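Local coordinates for protein deacylase (PDB 5THW) that probably hydrolyses N-carbamoyl amino acids with a pair of zinc ions, as a peptidase M20 family member, and binds N-(aminocarbonyl)-beta-alanine at that metal centre, at residues Gly112-Ile117 and Glu405-Thr410; Ile217-Arg222 and Pro396-Ile401; Asp230-Arg235 and Arg309-Ala314; Phe344-Val349 and Ala381-Gln386. One frame throughout, in Å; residues are numbered along the deposited sequence.

Contact 1 of 4, residues Gly112-Ile117 and Glu405-Thr410; sequences GRFDGI and EVEDAT. With ZN (zinc ion), chain F; ZN (zinc ion), chain E; URP (N-(aminocarbonyl)-beta-alanine), chain G.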
loop_
_atom_site.group_PDB
_atom_site.type_symbol
_atom_site.label_atom_id
_atom_site.label_comp_id
_atom_site.label_asym_id
_atom_site.label_seq_id
_atom_site.Cartn_x
_atom_site.Cartn_y
_atom_site.Cartn_z
ATOM N N GLY A 112 19.657 12.158 -5.147
ATOM C CA GLY A 112 20.326 13.403 -5.450
ATOM C C GLY A 112 21.265 13.279 -6.647
ATOM O O GLY A 112 21.469 12.206 -7.219
ATOM N N ARG A 113 21.841 14.421 -7.022
ATOM C CA ARG A 113 22.748 14.535 -8.159
ATOM C C ARG A 113 24.184 14.143 -7.830
ATOM O O ARG A 113 25.027 14.166 -8.731
ATOM C CB ARG A 113 22.718 15.966 -8.710
ATOM C CG ARG A 113 21.422 16.328 -9.428
ATOM C CD ARG A 113 21.244 17.834 -9.559
ATOM N NE ARG A 113 21.340 18.473 -8.250
ATOM C CZ ARG A 113 22.135 19.499 -7.967
ATOM N NH1 ARG A 113 22.892 20.043 -8.917
ATOM N NH2 ARG A 113 22.157 19.990 -6.733
ATOM N N PHE A 114 24.493 13.802 -6.575
ATOM C CA PHE A 114 25.862 13.526 -6.163
ATOM C C PHE A 114 26.068 12.162 -5.520
ATOM O O PHE A 114 27.188 11.644 -5.567
ATOM C CB PHE A 114 26.341 14.625 -5.198
ATOM C CG PHE A 114 26.271 16.002 -5.799
ATOM C CD1 PHE A 114 27.330 16.502 -6.547
ATOM C CD2 PHE A 114 25.121 16.761 -5.689
ATOM C CE1 PHE A 114 27.257 17.752 -7.133
ATOM C CE2 PHE A 114 25.041 18.014 -6.274
ATOM C CZ PHE A 114 26.109 18.509 -6.995
ATOM N N ASP A 115 25.027 11.552 -4.963
ATOM C CA ASP A 115 25.144 10.229 -4.363
ATOM C C ASP A 115 25.616 9.220 -5.415
ATOM O O ASP A 115 24.952 9.013 -6.434
ATOM C CB ASP A 115 23.781 9.837 -3.783
ATOM C CG ASP A 115 23.800 8.526 -3.005
ATOM O OD1 ASP A 115 24.863 7.886 -2.876
ATOM O OD2 ASP A 115 22.713 8.131 -2.529
ATOM N N GLY A 116 26.770 8.600 -5.167
ATOM C CA GLY A 116 27.314 7.597 -6.067
ATOM C C GLY A 116 28.026 8.117 -7.307
ATOM O O GLY A 116 29.195 7.800 -7.545
ATOM N N ILE A 117 27.326 8.917 -8.113
ATOM C CA ILE A 117 27.866 9.365 -9.391
ATOM C C ILE A 117 29.127 10.199 -9.195
ATOM O O ILE A 117 30.022 10.195 -10.050
ATOM C CB ILE A 117 26.774 10.146 -10.148
ATOM C CG1 ILE A 117 27.249 10.560 -11.543
ATOM C CG2 ILE A 117 26.277 11.329 -9.309
ATOM C CD1 ILE A 117 27.562 9.369 -12.453
ATOM N N GLU A 405 15.957 14.919 -3.229
ATOM C CA GLU A 405 16.303 15.567 -4.488
ATOM C C GLU A 405 17.031 16.902 -4.297
ATOM O O GLU A 405 17.658 17.383 -5.247
ATOM C CB GLU A 405 15.046 15.720 -5.342
ATOM C CG GLU A 405 14.547 14.368 -5.863
ATOM C CD GLU A 405 13.051 14.333 -6.153
ATOM O OE1 GLU A 405 12.603 15.050 -7.076
ATOM O OE2 GLU A 405 12.323 13.584 -5.458
ATOM N N VAL A 406 16.975 17.506 -3.103
ATOM C CA VAL A 406 17.655 18.779 -2.864
ATOM C C VAL A 406 19.085 18.544 -2.390
ATOM O O VAL A 406 19.766 19.485 -1.966
ATOM C CB VAL A 406 16.903 19.655 -1.841
ATOM C CG1 VAL A 406 15.471 19.904 -2.284
ATOM C CG2 VAL A 406 16.969 19.040 -0.436
ATOM N N GLU A 407 19.544 17.293 -2.431
ATOM C CA GLU A 407 20.939 16.989 -2.134
ATOM C C GLU A 407 21.862 17.893 -2.946
ATOM O O GLU A 407 21.693 18.042 -4.162
ATOM C CB GLU A 407 21.215 15.514 -2.429
ATOM C CG GLU A 407 22.657 15.081 -2.286
ATOM C CD GLU A 407 22.885 13.683 -2.825
ATOM O OE1 GLU A 407 22.506 12.715 -2.132
ATOM O OE2 GLU A 407 23.405 13.554 -3.958
ATOM N N ASP A 408 22.848 18.487 -2.272
ATOM C CA ASP A 408 23.682 19.510 -2.893
ATOM C C ASP A 408 25.100 19.484 -2.340
ATOM O O ASP A 408 25.333 19.144 -1.175
ATOM C CB ASP A 408 23.105 20.918 -2.674
ATOM C CG ASP A 408 23.462 21.886 -3.789
ATOM O OD1 ASP A 408 24.104 21.472 -4.775
ATOM O OD2 ASP A 408 23.130 23.082 -3.650
ATOM N N ALA A 409 26.042 19.886 -3.189
ATOM C CA ALA A 409 27.414 20.101 -2.767
ATOM C C ALA A 409 27.991 21.248 -3.586
ATOM O O ALA A 409 27.625 21.446 -4.750
ATOM C CB ALA A 409 28.257 18.829 -2.922
ATOM N N THR A 410 28.895 22.005 -2.968
ATOM C CA THR A 410 29.466 23.124 -3.698
ATOM C C THR A 410 30.534 22.632 -4.671
ATOM O O THR A 410 31.119 21.563 -4.476
ATOM C CB THR A 410 30.080 24.151 -2.741
ATOM O OG1 THR A 410 31.235 23.596 -2.097
ATOM C CG2 THR A 410 29.069 24.578 -1.683
HETATM ZN ZN ZN F . 22.295 6.294 -1.783
HETATM ZN ZN ZN E . 26.206 5.905 -2.405
HETATM O O2 URP G . 23.459 5.773 0.104
HETATM C C2 URP G . 24.114 4.885 -0.409
HETATM N N3 URP G . 24.596 5.014 -1.637
HETATM N N1 URP G . 24.349 3.748 0.232
HETATM C C6 URP G . 23.455 2.613 0.081
HETATM C C5 URP G . 23.610 1.604 1.211
HETATM C C4 URP G . 23.062 2.243 2.461
HETATM O O42 URP G . 23.864 2.595 3.355
HETATM O O41 URP G . 21.824 2.400 2.552
HETATM O O HOH W 1 20.754 10.646 -3.031
HETATM O O HOH W 2 20.391 16.725 -5.899
HETATM O O HOH W 3 24.292 22.366 -7.732
HETATM O O HOH W 4 27.688 4.206 -1.924
#
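E407 reaches from the loop 405-410 to the turn carrying D115, the aspartate that bridges both zinc ions in this M20-family metal centre. CG of E407 stands anti to its backbone N (chi1 175°) and the rest of the chain is extended, which sets OE2 against the backbone, where F114 N and D115 N each bond to it at 2.8 Å. F114 N arrives nearly along the C-O axis, D115 N from the syn side. OE1 bonds to S402, so both carboxylate oxygens are held; consistent with a second-shell role, E407 holds the backbone N of D115. From there D115 OD2 binds one zinc ion at 2.0 Å and OD1 the other at 2.4 Å, with H104, H211, E150 and H403 among the further ligands.

R113 and D408 run side by side in the same direction, their guanidinium and carboxylate planes 52° apart. R113 NH2 comes from above the carboxylate plane to make a salt bridge with D408 OD1 (3.1 Å) and also bonds to E407 O. The F114 ring crosses E407 obliquely and takes A409 N over one face. Water 2 accepts from R113 NE at 3.1 Å and donates to E405 O.

Contact 2 of 4, residues Ile217-Arg222 and Pro396-Ile401; sequences ILEAER and PCVDGI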
loop_
_atom_site.group_PDB
_atom_site.type_symbol
_atom_site.label_atom_id
_atom_site.label_comp_id
_atom_site.label_asym_id
_atom_site.label_seq_id
_atom_site.Cartn_x
_atom_site.Cartn_y
_atom_site.Cartn_z
ATOM N N ILE A 217 27.967 16.404 9.505
ATOM C CA ILE A 217 29.108 16.652 10.387
ATOM C C ILE A 217 30.127 17.589 9.738
ATOM O O ILE A 217 30.532 18.594 10.341
ATOM C CB ILE A 217 29.751 15.319 10.808
ATOM C CG1 ILE A 217 28.730 14.457 11.546
ATOM C CG2 ILE A 217 30.977 15.566 11.671
ATOM C CD1 ILE A 217 29.313 13.187 12.103
ATOM N N LEU A 218 30.573 17.271 8.514
ATOM C CA LEU A 218 31.646 18.051 7.890
ATOM C C LEU A 218 31.221 19.491 7.632
ATOM O O LEU A 218 32.033 20.416 7.768
ATOM C CB LEU A 218 32.113 17.395 6.590
ATOM C CG LEU A 218 32.834 16.051 6.711
ATOM C CD1 LEU A 218 33.125 15.472 5.326
ATOM C CD2 LEU A 218 34.123 16.188 7.517
ATOM N N GLU A 219 29.958 19.702 7.243
ATOM C CA GLU A 219 29.460 21.063 7.067
ATOM C C GLU A 219 29.381 21.789 8.405
ATOM O O GLU A 219 29.787 22.954 8.514
ATOM C CB GLU A 219 28.097 21.042 6.376
ATOM C CG GLU A 219 27.532 22.422 6.016
ATOM C CD GLU A 219 26.054 22.368 5.620
ATOM O OE1 GLU A 219 25.319 21.524 6.171
ATOM O OE2 GLU A 219 25.633 23.151 4.738
ATOM N N ALA A 220 28.876 21.110 9.439
ATOM C CA ALA A 220 28.746 21.738 10.750
ATOM C C ALA A 220 30.101 22.187 11.283
ATOM O O ALA A 220 30.211 23.254 11.896
ATOM C CB ALA A 220 28.081 20.771 11.728
ATOM N N GLU A 221 31.138 21.385 11.062
ATOM C CA GLU A 221 32.479 21.682 11.545
ATOM C C GLU A 221 33.294 22.520 10.574
ATOM O O GLU A 221 34.466 22.798 10.856
ATOM C CB GLU A 221 33.234 20.382 11.843
ATOM C CG GLU A 221 32.620 19.545 12.949
ATOM C CD GLU A 221 33.437 18.301 13.263
ATOM O OE1 GLU A 221 33.105 17.604 14.248
ATOM O OE2 GLU A 221 34.428 18.041 12.543
ATOM N N ARG A 222 32.697 22.956 9.465
ATOM C CA ARG A 222 33.412 23.710 8.436
ATOM C C ARG A 222 34.674 22.963 8.005
ATOM O O ARG A 222 35.749 23.544 7.851
ATOM C CB ARG A 222 33.736 25.128 8.910
ATOM N N PRO A 396 31.603 17.279 2.277
ATOM C CA PRO A 396 30.316 17.587 2.901
ATOM C C PRO A 396 29.211 17.712 1.866
ATOM O O PRO A 396 29.458 17.824 0.663
ATOM C CB PRO A 396 30.559 18.924 3.612
ATOM C CG PRO A 396 31.792 19.480 3.045
ATOM C CD PRO A 396 32.515 18.433 2.262
ATOM N N CYS A 397 27.975 17.688 2.353
ATOM C CA CYS A 397 26.818 17.985 1.525
ATOM C C CYS A 397 25.930 18.958 2.282
ATOM O O CYS A 397 25.911 18.974 3.515
ATOM C CB CYS A 397 26.027 16.714 1.134
ATOM S SG CYS A 397 25.415 15.709 2.507
ATOM N N VAL A 398 25.219 19.792 1.518
ATOM C CA VAL A 398 24.445 20.888 2.093
ATOM C C VAL A 398 23.333 20.346 2.977
ATOM O O VAL A 398 22.537 19.495 2.559
ATOM C CB VAL A 398 23.879 21.780 0.979
ATOM C CG1 VAL A 398 23.018 22.893 1.575
ATOM C CG2 VAL A 398 25.019 22.341 0.117
ATOM N N ASP A 399 23.279 20.849 4.211
ATOM C CA ASP A 399 22.323 20.467 5.251
ATOM C C ASP A 399 22.429 18.997 5.635
ATOM O O ASP A 399 21.546 18.471 6.331
ATOM C CB ASP A 399 20.881 20.806 4.846
ATOM C CG ASP A 399 20.651 22.302 4.704
ATOM O OD1 ASP A 399 21.185 23.077 5.531
ATOM O OD2 ASP A 399 19.937 22.702 3.760
ATOM N N GLY A 400 23.478 18.317 5.182
ATOM C CA GLY A 400 23.684 16.916 5.465
ATOM C C GLY A 400 22.662 15.976 4.876
ATOM O O GLY A 400 22.622 14.807 5.269
ATOM N N ILE A 401 21.838 16.441 3.952
ATOM C CA ILE A 401 20.736 15.638 3.440
ATOM C C ILE A 401 21.164 14.867 2.192
ATOM O O ILE A 401 21.826 15.406 1.293
ATOM C CB ILE A 401 19.488 16.509 3.188
ATOM C CG1 ILE A 401 18.299 15.615 2.840
ATOM C CG2 ILE A 401 19.741 17.559 2.120
ATOM C CD1 ILE A 401 16.974 16.161 3.305
#
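L218 and P396 make the apolar half of this contact: CB of the leucine lies 3.7 Å from CB of the proline, and the leucine's CD1 reaches round to P396 N. The CB of P396 also comes up to E219 N, so the proline ring packs on the backbone of helix 217-220 as well as on a side chain. W413 of helix 411-429 touches P396 and V398.

The polar half belongs to E219. Swung away from its own backbone N (chi1 -174°) and extended, the E219 side chain carries its carboxylate across to the loop, where it straddles D399 N. Both bonds are weak: OE1 is nearer, 2.9 Å from D399 N, but badly bent at 126°, while OE2 is almost straight at 173° yet 3.3 Å from the same D399 N. OE2 also lies against V398 CA.

Charge works the other way. OE1 of E219 sits 4.5 Å from OD1 of D399, a pair of like charges that probably costs something.

Within the loop, G400 N bonds back to C397 O at 3.0 Å, closing a type II turn with V398 and D399 at its corners; D399 N, which E219 meets through those two weak bonds, belongs to the central peptide of that turn. Across from it the short helix has E213 bonded to I217 N and L218 N at its start and a Schellman motif at R222. Helix and turn follow the adjacent parallel strands 206-212 and 390-395 of the M20 peptidase domain, on the side where H211 and H403 bind zinc.

Contact 3 of 4, residues Asp230-Arg235 and Arg309-Ala314; sequences DAQGQR and RHPDDA. With URP (N-(aminocarbonyl)-beta-alanine), chain G.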
loop_
_atom_site.group_PDB
_atom_site.type_symbol
_atom_site.label_atom_id
_atom_site.label_comp_id
_atom_site.label_asym_id
_atom_site.label_seq_id
_atom_site.Cartn_x
_atom_site.Cartn_y
_atom_site.Cartn_z
ATOM N N ASP A 230 36.066 4.418 9.473
ATOM C CA ASP A 230 35.228 3.249 9.690
ATOM C C ASP A 230 33.887 3.439 8.998
ATOM O O ASP A 230 33.483 4.556 8.664
ATOM C CB ASP A 230 34.994 2.980 11.185
ATOM C CG ASP A 230 36.288 2.799 11.957
ATOM O OD1 ASP A 230 36.931 3.820 12.293
ATOM O OD2 ASP A 230 36.661 1.636 12.222
ATOM N N ALA A 231 33.192 2.325 8.795
ATOM C CA ALA A 231 31.810 2.349 8.343
ATOM C C ALA A 231 30.996 1.453 9.262
ATOM O O ALA A 231 31.420 0.335 9.577
ATOM C CB ALA A 231 31.687 1.894 6.885
ATOM N N GLN A 232 29.835 1.944 9.688
ATOM C CA GLN A 232 29.019 1.215 10.650
ATOM C C GLN A 232 28.397 -0.018 9.999
ATOM O O GLN A 232 28.202 -0.072 8.781
ATOM C CB GLN A 232 27.943 2.123 11.254
ATOM C CG GLN A 232 26.814 2.546 10.336
ATOM C CD GLN A 232 25.743 3.334 11.079
ATOM O OE1 GLN A 232 25.665 3.291 12.307
ATOM N NE2 GLN A 232 24.931 4.077 10.337
ATOM N N GLY A 233 28.119 -1.036 10.831
ATOM C CA GLY A 233 27.414 -2.213 10.365
ATOM C C GLY A 233 25.910 -2.021 10.239
ATOM O O GLY A 233 25.306 -1.131 10.838
ATOM N N GLN A 234 25.299 -2.871 9.411
ATOM C CA GLN A 234 23.877 -2.784 9.114
ATOM C C GLN A 234 23.220 -4.158 9.171
ATOM O O GLN A 234 23.852 -5.189 8.929
ATOM C CB GLN A 234 23.603 -2.166 7.737
ATOM C CG GLN A 234 24.348 -0.888 7.420
ATOM C CD GLN A 234 23.773 -0.184 6.205
ATOM O OE1 GLN A 234 22.572 -0.250 5.949
ATOM N NE2 GLN A 234 24.633 0.460 5.430
ATOM N N ARG A 235 21.919 -4.142 9.462
ATOM C CA ARG A 235 21.063 -5.323 9.438
ATOM C C ARG A 235 19.743 -4.909 8.804
ATOM O O ARG A 235 19.116 -3.949 9.261
ATOM C CB ARG A 235 20.818 -5.865 10.851
ATOM C CG ARG A 235 21.906 -6.750 11.444
ATOM C CD ARG A 235 21.543 -7.089 12.895
ATOM N NE ARG A 235 22.672 -7.579 13.682
ATOM C CZ ARG A 235 22.825 -8.831 14.104
ATOM N NH1 ARG A 235 21.906 -9.751 13.839
ATOM N NH2 ARG A 235 23.893 -9.156 14.815
ATOM N N ARG A 309 21.136 0.184 11.956
ATOM C CA ARG A 309 22.546 0.512 11.783
ATOM C C ARG A 309 23.155 0.907 13.117
ATOM O O ARG A 309 22.491 1.530 13.946
ATOM C CB ARG A 309 22.755 1.650 10.769
ATOM C CG ARG A 309 22.103 1.399 9.432
ATOM C CD ARG A 309 22.328 2.505 8.437
ATOM N NE ARG A 309 21.391 2.371 7.327
ATOM C CZ ARG A 309 21.662 2.703 6.070
ATOM N NH1 ARG A 309 22.860 3.185 5.753
ATOM N NH2 ARG A 309 20.734 2.544 5.131
ATOM N N HIS A 310 24.413 0.521 13.326
ATOM C CA HIS A 310 25.177 0.996 14.471
ATOM C C HIS A 310 26.654 0.767 14.192
ATOM O O HIS A 310 27.006 -0.187 13.488
ATOM C CB HIS A 310 24.757 0.293 15.769
ATOM C CG HIS A 310 25.118 1.061 17.006
ATOM N ND1 HIS A 310 26.339 0.931 17.634
ATOM C CD2 HIS A 310 24.429 1.989 17.712
ATOM C CE1 HIS A 310 26.383 1.741 18.679
ATOM N NE2 HIS A 310 25.237 2.395 18.748
ATOM N N PRO A 311 27.537 1.640 14.690
ATOM C CA PRO A 311 28.980 1.408 14.508
ATOM C C PRO A 311 29.539 0.301 15.378
ATOM O O PRO A 311 30.663 -0.146 15.117
ATOM C CB PRO A 311 29.600 2.765 14.868
ATOM C CG PRO A 311 28.597 3.406 15.769
ATOM C CD PRO A 311 27.261 2.975 15.245
ATOM N N ASP A 312 28.799 -0.164 16.383
ATOM C CA ASP A 312 29.244 -1.213 17.296
ATOM C C ASP A 312 28.405 -2.455 17.023
ATOM O O ASP A 312 27.179 -2.421 17.181
ATOM C CB ASP A 312 29.099 -0.753 18.749
ATOM C CG ASP A 312 29.676 -1.743 19.758
ATOM O OD1 ASP A 312 29.397 -2.957 19.655
ATOM O OD2 ASP A 312 30.397 -1.295 20.682
ATOM N N ASP A 313 29.073 -3.557 16.665
ATOM C CA ASP A 313 28.357 -4.769 16.272
ATOM C C ASP A 313 27.523 -5.317 17.419
ATOM O O ASP A 313 26.414 -5.825 17.203
ATOM C CB ASP A 313 29.336 -5.830 15.771
ATOM C CG ASP A 313 28.644 -6.953 15.010
ATOM O OD1 ASP A 313 27.999 -6.670 13.975
ATOM O OD2 ASP A 313 28.745 -8.121 15.446
ATOM N N ALA A 314 28.033 -5.214 18.650
ATOM C CA ALA A 314 27.297 -5.729 19.799
ATOM C C ALA A 314 25.993 -4.967 20.004
ATOM O O ALA A 314 24.946 -5.572 20.257
ATOM C CB ALA A 314 28.167 -5.652 21.055
HETATM O O2 URP G . 23.459 5.773 0.104
HETATM C C2 URP G . 24.114 4.885 -0.409
HETATM N N3 URP G . 24.596 5.014 -1.637
HETATM N N1 URP G . 24.349 3.748 0.232
HETATM C C6 URP G . 23.455 2.613 0.081
HETATM C C5 URP G . 23.610 1.604 1.211
HETATM C C4 URP G . 23.062 2.243 2.461
HETATM O O42 URP G . 23.864 2.595 3.355
HETATM O O41 URP G . 21.824 2.400 2.552
#
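G233 and H310 form an antiparallel hydrogen-bonded pair, in which H310 N bonds to G233 O at 3.1 Å and the return bond from G233 N is weak, while Q234 and R309 beside them are a non-hydrogen-bonded pair.

That second pair sends its side chains out on one face of the sheet, side by side and pointing the same way. The Q234 amide and R309 guanidinium planes are only 24° apart, and Q234 OE1 sits over the centre of one face of the guanidinium, 3.1 Å from R309 CZ, at angles too poor for a hydrogen bond. OE1 accepts instead from W236, and NE2 is shared between Y346 OH and the ligand. R309 is extended from CG to NE, which delivers its guanidinium to the ligand carboxylate: NH1 bonds to URP O42 at 2.7 Å, NH2 to URP O41 at 2.8 Å. Q234 NE2 joins on O42 at 3.1 Å. D307 makes a salt bridge with R309 NE, which helps to fix the guanidinium's rotation.

Q232 crosses R309 at about a right angle; with chi1 at 70° its amide lies against the arginine's stem, NE2 3.3 Å from R309 CB, and NE2 bonds to G376 O. H310 ND1 accepts from D312 N, and D312 sits at the N-cap of the following helix, its OD1 taking a weak bond from A314 N.

Strand 337-350 pairs with 225-242 through Q234 and Y346, helix 313-334 covers H310 and R235, strand 282-291 touches Q232 and R309, and G249 of the second subunit packs on R309.

Contact 4 of 4, residues Phe344-Val349 and Ala381-Gln386; sequences FYYKPV and ACYLAQ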
loop_
_atom_site.group_PDB
_atom_site.type_symbol
_atom_site.label_atom_id
_atom_site.label_comp_id
_atom_site.label_asym_id
_atom_site.label_seq_id
_atom_site.Cartn_x
_atom_site.Cartn_y
_atom_site.Cartn_z
ATOM N N PHE A 344 20.072 -8.991 5.146
ATOM C CA PHE A 344 21.325 -8.293 4.900
ATOM C C PHE A 344 22.001 -8.065 6.236
ATOM O O PHE A 344 21.357 -7.593 7.179
ATOM C CB PHE A 344 21.046 -6.962 4.192
ATOM C CG PHE A 344 22.271 -6.241 3.702
ATOM C CD1 PHE A 344 23.222 -6.893 2.941
ATOM C CD2 PHE A 344 22.422 -4.882 3.930
ATOM C CE1 PHE A 344 24.324 -6.213 2.460
ATOM C CE2 PHE A 344 23.516 -4.200 3.449
ATOM C CZ PHE A 344 24.469 -4.868 2.708
ATOM N N TYR A 345 23.280 -8.425 6.326
ATOM C CA TYR A 345 24.046 -8.134 7.528
ATOM C C TYR A 345 25.529 -8.086 7.203
ATOM O O TYR A 345 26.052 -9.005 6.562
ATOM C CB TYR A 345 23.776 -9.174 8.618
ATOM C CG TYR A 345 24.770 -9.142 9.755
ATOM C CD1 TYR A 345 24.903 -8.013 10.553
ATOM C CD2 TYR A 345 25.552 -10.248 10.055
ATOM C CE1 TYR A 345 25.801 -7.974 11.608
ATOM C CE2 TYR A 345 26.453 -10.223 11.109
ATOM C CZ TYR A 345 26.571 -9.080 11.883
ATOM O OH TYR A 345 27.460 -9.043 12.930
ATOM N N TYR A 346 26.194 -7.015 7.631
ATOM C CA TYR A 346 27.644 -6.921 7.552
ATOM C C TYR A 346 28.164 -6.186 8.779
ATOM O O TYR A 346 27.579 -5.188 9.207
ATOM C CB TYR A 346 28.130 -6.264 6.253
ATOM C CG TYR A 346 27.854 -4.793 6.076
ATOM C CD1 TYR A 346 26.731 -4.362 5.384
ATOM C CD2 TYR A 346 28.743 -3.835 6.549
ATOM C CE1 TYR A 346 26.485 -3.026 5.189
ATOM C CE2 TYR A 346 28.504 -2.493 6.359
ATOM C CZ TYR A 346 27.370 -2.095 5.682
ATOM O OH TYR A 346 27.112 -0.763 5.481
ATOM N N LYS A 347 29.244 -6.709 9.359
ATOM C CA LYS A 347 29.828 -6.139 10.566
ATOM C C LYS A 347 30.481 -4.794 10.247
ATOM O O LYS A 347 30.852 -4.533 9.098
ATOM C CB LYS A 347 30.876 -7.084 11.158
ATOM C CG LYS A 347 30.438 -8.533 11.285
ATOM C CD LYS A 347 31.484 -9.355 12.032
ATOM C CE LYS A 347 31.234 -10.847 11.856
ATOM N NZ LYS A 347 29.785 -11.190 11.964
ATOM N N PRO A 348 30.628 -3.920 11.249
ATOM C CA PRO A 348 31.297 -2.636 11.006
ATOM C C PRO A 348 32.689 -2.849 10.426
ATOM O O PRO A 348 33.393 -3.805 10.766
ATOM C CB PRO A 348 31.368 -2.002 12.402
ATOM C CG PRO A 348 30.243 -2.638 13.161
ATOM C CD PRO A 348 30.164 -4.043 12.646
ATOM N N VAL A 349 33.089 -1.927 9.555
ATOM C CA VAL A 349 34.313 -2.053 8.774
ATOM C C VAL A 349 35.334 -1.046 9.278
ATOM O O VAL A 349 35.027 0.144 9.421
ATOM C CB VAL A 349 34.043 -1.825 7.274
ATOM C CG1 VAL A 349 35.354 -1.762 6.498
ATOM C CG2 VAL A 349 33.108 -2.896 6.708
ATOM N N ALA A 381 32.948 0.218 -1.182
ATOM C CA ALA A 381 34.233 0.131 -0.497
ATOM C C ALA A 381 34.151 -0.738 0.754
ATOM O O ALA A 381 35.168 -1.296 1.186
ATOM C CB ALA A 381 34.732 1.527 -0.138
ATOM N N CYS A 382 32.963 -0.853 1.362
ATOM C CA CYS A 382 32.829 -1.677 2.562
ATOM C C CYS A 382 33.062 -3.153 2.255
ATOM O O CYS A 382 33.634 -3.879 3.076
ATOM C CB CYS A 382 31.456 -1.472 3.204
ATOM S SG CYS A 382 31.128 0.210 3.800
ATOM N N TYR A 383 32.598 -3.624 1.093
ATOM C CA TYR A 383 32.881 -4.995 0.678
ATOM C C TYR A 383 34.272 -5.135 0.066
ATOM O O TYR A 383 34.965 -6.130 0.317
ATOM C CB TYR A 383 31.795 -5.485 -0.284
ATOM C CG TYR A 383 30.557 -5.979 0.435
ATOM C CD1 TYR A 383 30.653 -6.514 1.718
ATOM C CD2 TYR A 383 29.296 -5.897 -0.147
ATOM C CE1 TYR A 383 29.535 -6.973 2.390
ATOM C CE2 TYR A 383 28.162 -6.358 0.520
ATOM C CZ TYR A 383 28.290 -6.893 1.792
ATOM O OH TYR A 383 27.186 -7.357 2.475
ATOM N N LEU A 384 34.699 -4.152 -0.730
ATOM C CA LEU A 384 36.039 -4.204 -1.308
ATOM C C LEU A 384 37.116 -4.274 -0.228
ATOM O O LEU A 384 38.161 -4.902 -0.436
ATOM C CB LEU A 384 36.263 -2.996 -2.214
ATOM C CG LEU A 384 35.564 -3.057 -3.569
ATOM C CD1 LEU A 384 35.908 -1.825 -4.382
ATOM C CD2 LEU A 384 35.923 -4.337 -4.317
ATOM N N ALA A 385 36.879 -3.653 0.930
ATOM C CA ALA A 385 37.854 -3.674 2.020
ATOM C C ALA A 385 38.179 -5.084 2.495
ATOM O O ALA A 385 39.202 -5.280 3.164
ATOM C CB ALA A 385 37.348 -2.841 3.198
ATOM N N GLN A 386 37.340 -6.067 2.164
ATOM C CA GLN A 386 37.572 -7.435 2.605
ATOM C C GLN A 386 38.605 -8.157 1.747
ATOM O O GLN A 386 39.181 -9.147 2.209
ATOM C CB GLN A 386 36.253 -8.221 2.595
ATOM C CG GLN A 386 35.145 -7.613 3.478
ATOM C CD GLN A 386 33.999 -8.586 3.779
ATOM O OE1 GLN A 386 34.063 -9.766 3.435
ATOM N NE2 GLN A 386 32.918 -8.071 4.368
HETATM O O HOH W 5 27.848 -9.128 4.418
#
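Y383 and C382 dock the short helix 380-384, which follows the ligand-pocket residues A377 and G378, onto strand 337-350, with F344, Y346 and V349 as the receiving side chains.

Y383 and F344 approach from opposite directions. The hydroxyl of Y383 comes to 3.1 Å from F344 CE1 and lies obliquely to that ring. Water 5 links this hydroxyl, at 2.7 Å from Y383 OH, to the strand backbone at Y345 O, giving the hydroxyl a polar partner in a largely aromatic setting.

Y346 sits next along. Its chi1 of 69° tucks the ring between its own backbone N and carbonyl carbon, and CB packs 4.2 Å from Y383 CE1. The Y346 and Y383 rings are inclined at 64°, centroids 5.9 Å apart. C382 adds a sulfur-aromatic contact: its SG lies 5.5 Å from the centroid of the Y346 ring, off to one side of the normal. The hydroxyl of Y346 goes elsewhere, to Q234, a residue of the ligand pocket.

V349 closes the far end with both branches. V349 CG2 lies 3.8 Å from C382 O and also packs on C382 CB, while CG1 meets A385 CB at 4.0 Å.

On the strand side, F344 meets W236 edge-to-face, and F344, Y346 and V349 hydrogen-bond through their backbones to strand 225-242. On the helix side, Y383 touches S161 of helix 159-164, while A381 and A385 lean on T390 of strand 390-395.

Along the chain, contact 1 encloses the other three: contact 2 falls inside it, and contacts 3 and 4 follow one another inside contact 2. Contacts 1 and 2 have centres 13 Å apart and share the loop between strand 390-395 and helix 411-429, joined where D408 O meets V398 N. Contacts 3 and 4, centres 10 Å apart, share the pairing of strands 225-242 and 337-350 and touch through Q234 with Y346 and D313 with Y345. Contacts 1 and 3 stand 24 Å apart between centres, yet both reach the ligand: the first through the zinc-bridging aspartate, the second at its carboxylate, so the site is assembled from remote segments.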